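Local coordinates for protein exosome complex component Rrp42 (Methanothermobacter thermautotrophicus, PDB 2WNR) that is probably a non-catalytic component of the RNA-degrading exosome that contributes to the structuring of the Rrp41 active site, at residues Val64-Gly69 with Lys133-Phe138; Thr83-Leu88 with Glu106-Val111; Ala161-Arg166 with Leu187-Lys192; Val53-Thr58 with Phe151-Leu156. All blocks are in the same frame, centred on the assembly; numbering follows the deposited sequence.

All four contacts belong to the alpha/beta architecture of this RNase PH-family chain. Contact 1 lies within the mixed sheet, pairing strands 58-69 and 133-145; contacts 2 and 4 lay helices 102-117 and 150-164 against strands 80-87 and 49-55 of that sheet. Contact 3 joins the last turn of helix 150-164 to loop 187-192. Along the chain, contacts 1 and 2 are nested inside the loop closed by contact 4, and contact 3 follows. Contacts 2 and 4, with centres about 13 Å apart, touch where Val111 meets Ala154; contacts 1 and 3, about 14 Å apart, meet through Val64 and Thr165. Contacts 3 and 4 sit at opposite ends of helix 150-164, which links the two touching pairs.

Contact 1 (Val64-Gly69 with Lys133-Phe138); sequences VKPQIG and KVWMLF
Ile68 and Trp135 face each other as a non-hydrogen-bonded pair of the antiparallel strands 58-69 and 133-145, on the same side of the sheet as Pro66 and Leu137. Along Ile68, CB lies 4.1 Å from Val134 O, and the side chain then divides. CG2 turns to the aliphatic part of Lys133, 3.6 Å from its CD, the two side chains crossing at about a right angle. CG1, beside the backbone N (chi1 -68°), comes over one face of the indole in a CH-pi contact, 3.7 Å from the centroid of the Trp135 six-membered ring. CD1 carries on over the ring to within 3.9 Å of Trp135 CH2. Pro66 CB approaches the same indole at 3.7 Å from CE3, and Ile167 and Pro168 of strand 166-173 pack on it too. Replacing Trp135 by alanine is likely to open a gap beneath Ile68 and Pro66 and leave both without their aromatic partner. Backbone bonds tie the pairs Lys65-Phe138 and Gly69-Val134, with Gly69 N 3.1 Å from Val134 O. The chemistry is therefore divided: amides set the register, while carbon packing round one indole joins the sheet to strand 166-173.

Contact 2 (Thr83-Leu88 with Glu106-Val111); sequences TNSELL and ELSRVV
Ser85 of strand 83-87 faces Ser108 of helix 106-111, their CA atoms 5.5 Å apart, where the two segments run roughly antiparallel (147°) with axes 7.3 Å apart at closest approach. The helix belongs to a beta-alpha-beta crossover: it follows strand 80-87, and the chain later returns as the parallel neighbour 133-145. The connection is left-handed, a hallmark of the ribosomal protein S5 domain 2-like fold to which RNase PH domains belong.

Thr83, Ser85 and Leu87 all point toward the helix, which answers with Leu107, Ser108 and Val111. Ser85 OG, placed between its backbone N and carbonyl carbon (chi1 50°), comes within 3.3 Å of Ser108 CB, and Leu107 CD1 closes on Ser85 from another direction, 3.8 Å from its CB. The small serines on both elements are consistent with the short distance between helix and strand. Toward the ends the methyls meet more loosely: Thr83 CG2 is 4.4 Å from Val111 CG1, and Leu87 CD1 is 4.5 Å from Leu107 CD1. The hydroxyl of Thr83 is engaged within the chain by Asp112, and Ser108 OG is hydrogen-bonded to a basic side chain of another protein chain, which ties this buried site to the assembly. Arg109, pointing away from the strand, reaches outside both segments to a salt bridge with an acidic side chain of that same neighbouring chain. At the centre, Ser108 OG rests 3.3 Å from Asn84 CA, while Thr83 CG2 lies 3.6 Å from Ser108 O.

Contact 3 (Ala161-Arg166 with Leu187-Lys192); sequences ALLDTR and LPVNRK
Thr165, just past the last turn of helix 161-164, comes nearest to Leu187 at the start of the irregular segment 187-192, with 6.4 Å between their CA atoms. The contact joins the C-terminal end of helix 150-164 to the loop leading from strand 184-186 into strand 193-201. Leu187 CD1 fits between the helix and the residue that follows it, 3.7 Å from Leu162 CD2 and 3.8 Å from Thr165 CB. Further along, Leu163 CD1 is set against both methyls of Val189, 3.8 Å from Val189 CG2, the side chains crossing at about a right angle. Leu163 CD2 meets the aliphatic chain of Lys192, 4.1 Å from its CD, whereas the Lys192 amine extends to a salt bridge with Asp266. Thr165 CG2, opposite its backbone N about the CA-CB bond (chi1 of OG1 -50°), touches Leu187 CG at a slant, while OG1 donates to Ala161 O at 2.6 Å. With an alanine at Thr165, the Ala161 carbonyl would probably lose its hydroxyl partner and Leu187 the methyl beside its CG. With no hydrogen bond between the segments and nearly all touching between carbons, shape and burial hold the loop to the helix end.

Contact 4 (Val53-Thr58 with Phe151-Leu156); sequences VKLGNT and FDAAVL
Apolar packing between Leu55 and Ala153 lies at the middle of this buried contact, where strand 53-55 runs nearly antiparallel to helix 151-156 (155°) with 8.4 Å between their axes. Leu55 extends CG opposite its backbone N (chi1 166°), which carries CD2 onto the first turn of the helix: it lies 3.6 Å from Ala153 N, 3.9 Å from Ala153 CB and 3.9 Å from Asp152 CB. The alanine methyl is met from a second direction by Thr58 CG2 at 4.1 Å. Val53 covers the next turn, its CG1 being 4.0 Å from Ala153 O and 4.4 Å from Leu156 CD2.

Backbone bonding acts within each element. In the type II' turn from Leu55 to Thr58, with Gly56 at positive phi, the turn's own bond, Thr58 N to Leu55 O, is weak, and Leu55 N bonds to Thr58 O at 2.9 Å, pairing the two arms. Leu55 and Thr58 thus reach the same alanine from the two arms of one hairpin.

The polar groups have their partners outside the two segments. Thr58 OG1 is hydrogen-bonded to Gly148 O and to Asp147 N, in the loop before the helix, and the Asp152 carboxylate binds Thr197 and Asn149.

Here the helix lies on the hairpin of strands 49-55 and 58-69, consistent with the two-layer alpha/beta core of the S5-like RNase PH fold.

Contact 1 (Val64-Gly69 with Lys133-Phe138)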
loop_
_atom_site.group_PDB
_atom_site.type_symbol
_atom_site.label_atom_id
_atom_site.label_comp_id
_atom_site.label_asym_id
_atom_site.label_seq_id
_atom_site.Cartn_x
_atom_site.Cartn_y
_atom_site.Cartn_z
ATOM N N VAL A 64 -12.525 22.766 -2.539
ATOM C CA VAL A 64 -12.877 22.580 -1.141
ATOM C C VAL A 64 -14.138 21.721 -1.087
ATOM O O VAL A 64 -15.185 22.116 -1.602
ATOM C CB VAL A 64 -13.108 23.923 -0.397
ATOM C CG1 VAL A 64 -13.393 23.663 1.076
ATOM C CG2 VAL A 64 -11.916 24.843 -0.529
ATOM N N LYS A 65 -14.024 20.544 -0.470
ATOM C CA LYS A 65 -15.123 19.582 -0.400
ATOM C C LYS A 65 -15.465 19.265 1.048
ATOM O O LYS A 65 -14.725 18.539 1.711
ATOM C CB LYS A 65 -14.771 18.292 -1.155
ATOM C CG LYS A 65 -14.585 18.454 -2.668
ATOM C CD LYS A 65 -15.875 18.856 -3.384
ATOM C CE LYS A 65 -16.854 17.695 -3.521
ATOM N NZ LYS A 65 -18.056 18.096 -4.315
ATOM N N PRO A 66 -16.583 19.825 1.546
ATOM C CA PRO A 66 -17.057 19.618 2.906
ATOM C C PRO A 66 -17.711 18.257 3.076
ATOM O O PRO A 66 -18.379 17.758 2.168
ATOM C CB PRO A 66 -18.110 20.704 3.064
ATOM C CG PRO A 66 -18.631 20.890 1.701
ATOM C CD PRO A 66 -17.437 20.778 0.823
ATOM N N GLN A 67 -17.527 17.675 4.247
ATOM C CA GLN A 67 -18.028 16.345 4.523
ATOM C C GLN A 67 -18.265 16.205 6.022
ATOM O O GLN A 67 -17.637 16.901 6.832
ATOM C CB GLN A 67 -17.005 15.327 4.050
ATOM C CG GLN A 67 -17.523 13.917 3.893
ATOM C CD GLN A 67 -16.440 12.989 3.415
ATOM O OE1 GLN A 67 -15.736 13.290 2.447
ATOM N NE2 GLN A 67 -16.285 11.859 4.096
ATOM N N ILE A 68 -19.172 15.313 6.397
ATOM C CA ILE A 68 -19.513 15.144 7.805
ATOM C C ILE A 68 -18.911 13.868 8.380
ATOM O O ILE A 68 -19.046 12.791 7.785
ATOM C CB ILE A 68 -21.037 15.173 8.016
ATOM C CG1 ILE A 68 -21.562 16.582 7.730
ATOM C CG2 ILE A 68 -21.397 14.736 9.439
ATOM C CD1 ILE A 68 -23.076 16.710 7.720
ATOM N N GLY A 69 -18.250 13.993 9.532
ATOM C CA GLY A 69 -17.736 12.827 10.253
ATOM C C GLY A 69 -17.311 13.067 11.687
ATOM O O GLY A 69 -17.599 14.121 12.266
ATOM N N LYS A 133 -20.124 14.483 15.458
ATOM C CA LYS A 133 -20.372 14.973 14.090
ATOM C C LYS A 133 -19.873 16.401 13.888
ATOM O O LYS A 133 -20.289 17.315 14.598
ATOM C CB LYS A 133 -21.862 14.893 13.735
ATOM C CG LYS A 133 -22.451 13.487 13.715
ATOM C CD LYS A 133 -22.386 12.876 12.335
ATOM C CE LYS A 133 -23.197 11.602 12.235
ATOM N NZ LYS A 133 -22.514 10.469 12.912
ATOM N N VAL A 134 -18.969 16.578 12.932
ATOM C CA VAL A 134 -18.498 17.909 12.547
ATOM C C VAL A 134 -18.238 17.999 11.041
ATOM O O VAL A 134 -18.161 16.984 10.353
ATOM C CB VAL A 134 -17.203 18.371 13.307
ATOM C CG1 VAL A 134 -17.366 18.341 14.829
ATOM C CG2 VAL A 134 -15.930 17.677 12.807
ATOM N N TRP A 135 -18.087 19.220 10.540
ATOM C CA TRP A 135 -17.755 19.441 9.143
ATOM C C TRP A 135 -16.269 19.194 8.882
ATOM O O TRP A 135 -15.405 19.758 9.554
ATOM C CB TRP A 135 -18.145 20.853 8.697
ATOM C CG TRP A 135 -19.574 21.002 8.261
ATOM C CD1 TRP A 135 -20.526 21.784 8.843
ATOM C CD2 TRP A 135 -20.208 20.366 7.143
ATOM N NE1 TRP A 135 -21.714 21.675 8.165
ATOM C CE2 TRP A 135 -21.549 20.813 7.115
ATOM C CE3 TRP A 135 -19.772 19.465 6.158
ATOM C CZ2 TRP A 135 -22.464 20.389 6.146
ATOM C CZ3 TRP A 135 -20.687 19.038 5.191
ATOM C CH2 TRP A 135 -22.020 19.502 5.199
ATOM N N MET A 136 -15.982 18.344 7.907
ATOM C CA MET A 136 -14.604 18.103 7.500
ATOM C C MET A 136 -14.355 18.755 6.150
ATOM O O MET A 136 -15.003 18.415 5.151
ATOM C CB MET A 136 -14.319 16.609 7.413
ATOM C CG MET A 136 -14.428 15.888 8.740
ATOM S SD MET A 136 -13.996 14.145 8.625
ATOM C CE MET A 136 -15.331 13.496 7.604
ATOM N N LEU A 137 -13.430 19.706 6.136
ATOM C CA LEU A 137 -13.085 20.436 4.921
ATOM C C LEU A 137 -11.888 19.805 4.234
ATOM O O LEU A 137 -10.767 19.930 4.723
ATOM C CB LEU A 137 -12.761 21.889 5.263
ATOM C CG LEU A 137 -13.819 22.988 5.248
ATOM C CD1 LEU A 137 -15.215 22.523 5.623
ATOM C CD2 LEU A 137 -13.356 24.108 6.165
ATOM N N PHE A 138 -12.123 19.122 3.117
ATOM C CA PHE A 138 -11.018 18.586 2.309
ATOM C C PHE A 138 -10.498 19.657 1.366
ATOM O O PHE A 138 -11.126 19.978 0.364
ATOM C CB PHE A 138 -11.445 17.355 1.506
ATOM C CG PHE A 138 -11.648 16.122 2.338
ATOM C CD1 PHE A 138 -10.593 15.243 2.570
ATOM C CD2 PHE A 138 -12.893 15.830 2.891
ATOM C CE1 PHE A 138 -10.776 14.087 3.348
ATOM C CE2 PHE A 138 -13.078 14.683 3.658
ATOM C CZ PHE A 138 -12.009 13.812 3.883
#

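Contact 2 (Thr83-Leu88 with Glu106-Val111)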
loop_
_atom_site.group_PDB
_atom_site.type_symbol
_atom_site.label_atom_id
_atom_site.label_comp_id
_atom_site.label_asym_id
_atom_site.label_seq_id
_atom_site.Cartn_x
_atom_site.Cartn_y
_atom_site.Cartn_z
ATOM N N THR A 83 -5.614 18.911 4.358
ATOM C CA THR A 83 -4.938 19.486 3.199
ATOM C C THR A 83 -4.139 18.413 2.485
ATOM O O THR A 83 -3.369 17.682 3.102
ATOM C CB THR A 83 -4.018 20.661 3.592
ATOM O OG1 THR A 83 -4.787 21.648 4.283
ATOM C CG2 THR A 83 -3.375 21.326 2.365
ATOM N N ASN A 84 -4.352 18.298 1.180
ATOM C CA ASN A 84 -3.596 17.365 0.367
ATOM C C ASN A 84 -3.314 17.962 -1.006
ATOM O O ASN A 84 -4.153 18.673 -1.564
ATOM C CB ASN A 84 -4.301 16.006 0.235
ATOM C CG ASN A 84 -3.487 15.014 -0.605
ATOM O OD1 ASN A 84 -2.506 14.439 -0.127
ATOM N ND2 ASN A 84 -3.885 14.830 -1.872
ATOM N N SER A 85 -2.129 17.691 -1.540
ATOM C CA SER A 85 -1.781 18.227 -2.843
ATOM C C SER A 85 -1.331 17.138 -3.796
ATOM O O SER A 85 -0.626 16.207 -3.408
ATOM C CB SER A 85 -0.711 19.311 -2.725
ATOM O OG SER A 85 0.362 18.859 -1.943
ATOM N N GLU A 86 -1.762 17.260 -5.043
ATOM C CA GLU A 86 -1.341 16.357 -6.090
ATOM C C GLU A 86 -0.352 17.052 -7.044
ATOM O O GLU A 86 -0.753 17.860 -7.886
ATOM C CB GLU A 86 -2.563 15.844 -6.850
ATOM C CG GLU A 86 -3.417 14.874 -6.066
ATOM C CD GLU A 86 -2.800 13.479 -5.957
ATOM O OE1 GLU A 86 -2.809 12.744 -6.969
ATOM O OE2 GLU A 86 -2.328 13.100 -4.858
ATOM N N LEU A 87 0.935 16.747 -6.891
ATOM C CA LEU A 87 1.941 17.269 -7.795
ATOM C C LEU A 87 1.963 16.393 -9.057
ATOM O O LEU A 87 2.682 15.399 -9.133
ATOM C CB LEU A 87 3.310 17.334 -7.112
ATOM C CG LEU A 87 3.722 18.647 -6.445
ATOM C CD1 LEU A 87 2.654 19.175 -5.523
ATOM C CD2 LEU A 87 5.009 18.458 -5.673
ATOM N N LEU A 88 1.154 16.770 -10.039
ATOM C CA LEU A 88 0.875 15.905 -11.168
ATOM C C LEU A 88 2.044 15.747 -12.141
ATOM O O LEU A 88 2.715 16.727 -12.502
ATOM C CB LEU A 88 -0.340 16.418 -11.948
ATOM C CG LEU A 88 -1.678 16.626 -11.228
ATOM C CD1 LEU A 88 -2.699 17.310 -12.131
ATOM C CD2 LEU A 88 -2.258 15.374 -10.580
ATOM N N GLU A 106 5.695 18.278 1.706
ATOM C CA GLU A 106 6.162 19.538 2.263
ATOM C C GLU A 106 5.255 20.690 1.857
ATOM O O GLU A 106 4.731 21.413 2.719
ATOM C CB GLU A 106 7.587 19.850 1.839
ATOM C CG GLU A 106 8.080 21.124 2.509
ATOM C CD GLU A 106 9.315 21.678 1.868
ATOM O OE1 GLU A 106 9.541 21.390 0.675
ATOM O OE2 GLU A 106 10.058 22.409 2.560
ATOM N N LEU A 107 5.075 20.846 0.545
ATOM C CA LEU A 107 4.166 21.843 -0.006
ATOM C C LEU A 107 2.827 21.818 0.722
ATOM O O LEU A 107 2.357 22.836 1.189
ATOM C CB LEU A 107 3.952 21.619 -1.504
ATOM C CG LEU A 107 3.118 22.616 -2.341
ATOM C CD1 LEU A 107 1.662 22.240 -2.422
ATOM C CD2 LEU A 107 3.257 24.058 -1.855
ATOM N N SER A 108 2.251 20.628 0.818
ATOM C CA SER A 108 0.967 20.389 1.463
ATOM C C SER A 108 0.938 20.840 2.922
ATOM O O SER A 108 0.070 21.612 3.321
ATOM C CB SER A 108 0.631 18.904 1.357
ATOM O OG SER A 108 -0.761 18.720 1.332
ATOM N N ARG A 109 1.894 20.373 3.716
ATOM C CA ARG A 109 1.967 20.737 5.137
ATOM C C ARG A 109 2.228 22.218 5.390
ATOM O O ARG A 109 1.736 22.785 6.367
ATOM C CB ARG A 109 3.037 19.917 5.830
ATOM C CG ARG A 109 2.661 18.471 5.972
ATOM C CD ARG A 109 3.786 17.681 6.574
ATOM N NE ARG A 109 4.131 18.128 7.921
ATOM C CZ ARG A 109 3.452 17.809 9.015
ATOM N NH1 ARG A 109 2.368 17.058 8.918
ATOM N NH2 ARG A 109 3.854 18.247 10.189
ATOM N N VAL A 110 3.007 22.840 4.513
ATOM C CA VAL A 110 3.303 24.256 4.640
ATOM C C VAL A 110 2.061 25.092 4.381
ATOM O O VAL A 110 1.810 26.064 5.097
ATOM C CB VAL A 110 4.512 24.680 3.769
ATOM C CG1 VAL A 110 4.621 26.179 3.694
ATOM C CG2 VAL A 110 5.781 24.137 4.391
ATOM N N VAL A 111 1.263 24.692 3.397
ATOM C CA VAL A 111 -0.010 25.351 3.124
ATOM C C VAL A 111 -0.960 25.123 4.280
ATOM O O VAL A 111 -1.612 26.049 4.753
ATOM C CB VAL A 111 -0.667 24.830 1.848
ATOM C CG1 VAL A 111 -2.057 25.437 1.693
ATOM C CG2 VAL A 111 0.205 25.134 0.643
#

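Contact 3 (Ala161-Arg166 with Leu187-Lys192)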
loop_
_atom_site.group_PDB
_atom_site.type_symbol
_atom_site.label_atom_id
_atom_site.label_comp_id
_atom_site.label_asym_id
_atom_site.label_seq_id
_atom_site.Cartn_x
_atom_site.Cartn_y
_atom_site.Cartn_z
ATOM N N ALA A 161 -10.067 29.686 -2.611
ATOM C CA ALA A 161 -11.084 28.640 -2.636
ATOM C C ALA A 161 -11.938 28.631 -1.361
ATOM O O ALA A 161 -13.151 28.415 -1.411
ATOM C CB ALA A 161 -10.439 27.292 -2.862
ATOM N N LEU A 162 -11.295 28.883 -0.226
ATOM C CA LEU A 162 -11.977 28.906 1.060
ATOM C C LEU A 162 -12.994 30.033 1.133
ATOM O O LEU A 162 -14.080 29.870 1.693
ATOM C CB LEU A 162 -10.972 29.040 2.205
ATOM C CG LEU A 162 -10.175 27.777 2.534
ATOM C CD1 LEU A 162 -9.012 28.065 3.466
ATOM C CD2 LEU A 162 -11.026 26.642 3.030
ATOM N N LEU A 163 -12.625 31.176 0.569
ATOM C CA LEU A 163 -13.499 32.336 0.509
ATOM C C LEU A 163 -14.688 32.084 -0.421
ATOM O O LEU A 163 -15.795 32.593 -0.196
ATOM C CB LEU A 163 -12.685 33.521 0.018
ATOM C CG LEU A 163 -12.083 34.539 0.993
ATOM C CD1 LEU A 163 -12.222 34.244 2.510
ATOM C CD2 LEU A 163 -10.697 35.007 0.590
ATOM N N ASP A 164 -14.437 31.287 -1.462
ATOM C CA ASP A 164 -15.439 30.925 -2.453
ATOM C C ASP A 164 -16.396 29.848 -1.945
ATOM O O ASP A 164 -17.459 29.639 -2.524
ATOM C CB ASP A 164 -14.752 30.435 -3.728
ATOM C CG ASP A 164 -15.739 30.115 -4.838
ATOM O OD1 ASP A 164 -16.394 31.057 -5.342
ATOM O OD2 ASP A 164 -15.855 28.923 -5.200
ATOM N N THR A 165 -16.010 29.164 -0.873
ATOM C CA THR A 165 -16.770 28.018 -0.375
ATOM C C THR A 165 -18.125 28.415 0.195
ATOM O O THR A 165 -18.240 29.379 0.956
ATOM C CB THR A 165 -15.973 27.205 0.667
ATOM O OG1 THR A 165 -14.672 26.913 0.151
ATOM C CG2 THR A 165 -16.668 25.896 0.981
ATOM N N ARG A 166 -19.146 27.669 -0.222
ATOM C CA ARG A 166 -20.486 27.752 0.349
ATOM C C ARG A 166 -20.881 26.336 0.755
ATOM O O ARG A 166 -20.724 25.403 -0.033
ATOM C CB ARG A 166 -21.492 28.313 -0.670
ATOM C CG ARG A 166 -21.175 29.705 -1.220
ATOM C CD ARG A 166 -21.491 30.832 -0.213
ATOM N NE ARG A 166 -21.061 32.150 -0.701
ATOM C CZ ARG A 166 -19.805 32.607 -0.668
ATOM N NH1 ARG A 166 -18.815 31.865 -0.166
ATOM N NH2 ARG A 166 -19.534 33.817 -1.146
ATOM N N LEU A 187 -18.107 29.819 4.714
ATOM C CA LEU A 187 -17.324 29.320 5.838
ATOM C C LEU A 187 -17.076 30.464 6.820
ATOM O O LEU A 187 -16.880 31.604 6.392
ATOM C CB LEU A 187 -15.991 28.733 5.379
ATOM C CG LEU A 187 -15.982 27.464 4.527
ATOM C CD1 LEU A 187 -14.551 27.104 4.161
ATOM C CD2 LEU A 187 -16.657 26.302 5.229
ATOM N N PRO A 188 -17.103 30.168 8.140
ATOM C CA PRO A 188 -16.743 31.192 9.127
ATOM C C PRO A 188 -15.263 31.570 8.977
ATOM O O PRO A 188 -14.371 30.856 9.453
ATOM C CB PRO A 188 -17.022 30.508 10.473
ATOM C CG PRO A 188 -16.957 29.030 10.177
ATOM C CD PRO A 188 -17.464 28.883 8.775
ATOM N N VAL A 189 -15.022 32.674 8.279
ATOM C CA VAL A 189 -13.675 33.159 8.030
ATOM C C VAL A 189 -13.392 34.285 9.015
ATOM O O VAL A 189 -14.047 35.327 8.976
ATOM C CB VAL A 189 -13.511 33.648 6.570
ATOM C CG1 VAL A 189 -12.148 34.287 6.359
ATOM C CG2 VAL A 189 -13.716 32.493 5.595
ATOM N N ASN A 190 -12.428 34.063 9.904
ATOM C CA ASN A 190 -12.076 35.061 10.914
ATOM C C ASN A 190 -11.105 36.120 10.404
ATOM O O ASN A 190 -11.201 37.296 10.776
ATOM C CB ASN A 190 -11.516 34.383 12.166
ATOM C CG ASN A 190 -12.607 33.881 13.100
ATOM O OD1 ASN A 190 -13.763 34.302 13.019
ATOM N ND2 ASN A 190 -12.238 32.977 14.000
ATOM N N ARG A 191 -10.175 35.685 9.553
ATOM C CA ARG A 191 -9.125 36.540 8.995
ATOM C C ARG A 191 -8.392 35.871 7.831
ATOM O O ARG A 191 -8.550 34.676 7.588
ATOM C CB ARG A 191 -8.125 36.980 10.075
ATOM C CG ARG A 191 -7.685 35.905 11.078
ATOM C CD ARG A 191 -6.886 36.558 12.194
ATOM N NE ARG A 191 -6.824 35.760 13.417
ATOM C CZ ARG A 191 -7.754 35.750 14.375
ATOM N NH1 ARG A 191 -7.582 34.990 15.452
ATOM N NH2 ARG A 191 -8.856 36.482 14.265
ATOM N N LYS A 192 -7.603 36.656 7.107
ATOM C CA LYS A 192 -6.849 36.145 5.967
ATOM C C LYS A 192 -5.364 36.158 6.262
ATOM O O LYS A 192 -4.888 36.941 7.084
ATOM C CB LYS A 192 -7.129 36.969 4.708
ATOM C CG LYS A 192 -8.380 36.552 3.946
ATOM C CD LYS A 192 -8.906 37.680 3.069
ATOM C CE LYS A 192 -9.838 38.582 3.849
ATOM N NZ LYS A 192 -10.217 39.790 3.066
#

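Contact 4 (Val53-Thr58 with Phe151-Leu156)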
loop_
_atom_site.group_PDB
_atom_site.type_symbol
_atom_site.label_atom_id
_atom_site.label_comp_id
_atom_site.label_asym_id
_atom_site.label_seq_id
_atom_site.Cartn_x
_atom_site.Cartn_y
_atom_site.Cartn_z
ATOM N N VAL A 53 -5.545 29.505 -9.693
ATOM C CA VAL A 53 -4.537 30.563 -9.591
ATOM C C VAL A 53 -3.393 30.349 -10.582
ATOM O O VAL A 53 -2.863 29.244 -10.724
ATOM C CB VAL A 53 -3.986 30.710 -8.150
ATOM C CG1 VAL A 53 -2.747 31.605 -8.121
ATOM C CG2 VAL A 53 -5.040 31.287 -7.250
ATOM N N LYS A 54 -3.040 31.420 -11.282
ATOM C CA LYS A 54 -1.869 31.438 -12.143
ATOM C C LYS A 54 -0.900 32.486 -11.620
ATOM O O LYS A 54 -1.245 33.659 -11.479
ATOM C CB LYS A 54 -2.248 31.733 -13.593
ATOM C CG LYS A 54 -2.869 30.564 -14.329
ATOM C CD LYS A 54 -3.022 30.854 -15.827
ATOM C CE LYS A 54 -1.677 30.759 -16.542
ATOM N NZ LYS A 54 -1.777 30.991 -18.012
ATOM N N LEU A 55 0.311 32.042 -11.316
ATOM C CA LEU A 55 1.363 32.913 -10.835
ATOM C C LEU A 55 2.496 32.740 -11.841
ATOM O O LEU A 55 3.213 31.747 -11.822
ATOM C CB LEU A 55 1.759 32.516 -9.397
ATOM C CG LEU A 55 3.044 33.030 -8.732
ATOM C CD1 LEU A 55 3.160 34.547 -8.773
ATOM C CD2 LEU A 55 3.145 32.532 -7.294
ATOM N N GLY A 56 2.630 33.697 -12.745
ATOM C CA GLY A 56 3.398 33.463 -13.955
ATOM C C GLY A 56 2.683 32.341 -14.676
ATOM O O GLY A 56 1.479 32.427 -14.924
ATOM N N ASN A 57 3.405 31.270 -14.980
ATOM C CA ASN A 57 2.801 30.111 -15.628
ATOM C C ASN A 57 2.458 28.992 -14.660
ATOM O O ASN A 57 1.782 28.034 -15.038
ATOM C CB ASN A 57 3.698 29.581 -16.743
ATOM C CG ASN A 57 3.651 30.439 -17.973
ATOM O OD1 ASN A 57 2.604 30.977 -18.319
ATOM N ND2 ASN A 57 4.787 30.570 -18.651
ATOM N N THR A 58 2.942 29.105 -13.426
ATOM C CA THR A 58 2.624 28.146 -12.380
ATOM C C THR A 58 1.126 28.196 -12.130
ATOM O O THR A 58 0.574 29.243 -11.799
ATOM C CB THR A 58 3.424 28.423 -11.074
ATOM O OG1 THR A 58 4.815 28.194 -11.319
ATOM C CG2 THR A 58 2.993 27.513 -9.962
ATOM N N PHE A 151 4.510 27.296 -3.402
ATOM C CA PHE A 151 3.984 27.694 -2.099
ATOM C C PHE A 151 3.063 28.913 -2.159
ATOM O O PHE A 151 1.948 28.885 -1.609
ATOM C CB PHE A 151 5.127 27.947 -1.109
ATOM C CG PHE A 151 6.050 26.788 -0.953
ATOM C CD1 PHE A 151 5.829 25.836 0.038
ATOM C CD2 PHE A 151 7.144 26.638 -1.799
ATOM C CE1 PHE A 151 6.680 24.744 0.180
ATOM C CE2 PHE A 151 8.005 25.548 -1.666
ATOM C CZ PHE A 151 7.771 24.599 -0.677
ATOM N N ASP A 152 3.535 29.976 -2.819
ATOM C CA ASP A 152 2.799 31.236 -2.843
ATOM C C ASP A 152 1.532 31.078 -3.652
ATOM O O ASP A 152 0.480 31.561 -3.245
ATOM C CB ASP A 152 3.669 32.364 -3.388
ATOM C CG ASP A 152 4.906 32.608 -2.542
ATOM O OD1 ASP A 152 5.043 31.964 -1.483
ATOM O OD2 ASP A 152 5.743 33.456 -2.932
ATOM N N ALA A 153 1.640 30.367 -4.774
ATOM C CA ALA A 153 0.499 30.023 -5.621
ATOM C C ALA A 153 -0.498 29.133 -4.880
ATOM O O ALA A 153 -1.711 29.325 -4.997
ATOM C CB ALA A 153 0.969 29.342 -6.887
ATOM N N ALA A 154 0.024 28.179 -4.108
ATOM C CA ALA A 154 -0.807 27.228 -3.369
ATOM C C ALA A 154 -1.598 27.913 -2.271
ATOM O O ALA A 154 -2.809 27.745 -2.185
ATOM C CB ALA A 154 0.027 26.091 -2.816
ATOM N N VAL A 155 -0.919 28.700 -1.450
ATOM C CA VAL A 155 -1.576 29.396 -0.343
ATOM C C VAL A 155 -2.642 30.346 -0.891
ATOM O O VAL A 155 -3.753 30.437 -0.364
ATOM C CB VAL A 155 -0.553 30.165 0.530
ATOM C CG1 VAL A 155 -1.254 31.117 1.479
ATOM C CG2 VAL A 155 0.320 29.185 1.300
ATOM N N LEU A 156 -2.288 31.032 -1.971
ATOM C CA LEU A 156 -3.173 31.995 -2.602
ATOM C C LEU A 156 -4.460 31.328 -3.100
ATOM O O LEU A 156 -5.551 31.847 -2.880
ATOM C CB LEU A 156 -2.437 32.689 -3.746
ATOM C CG LEU A 156 -3.030 33.925 -4.427
ATOM C CD1 LEU A 156 -3.755 34.861 -3.450
ATOM C CD2 LEU A 156 -1.915 34.661 -5.137
#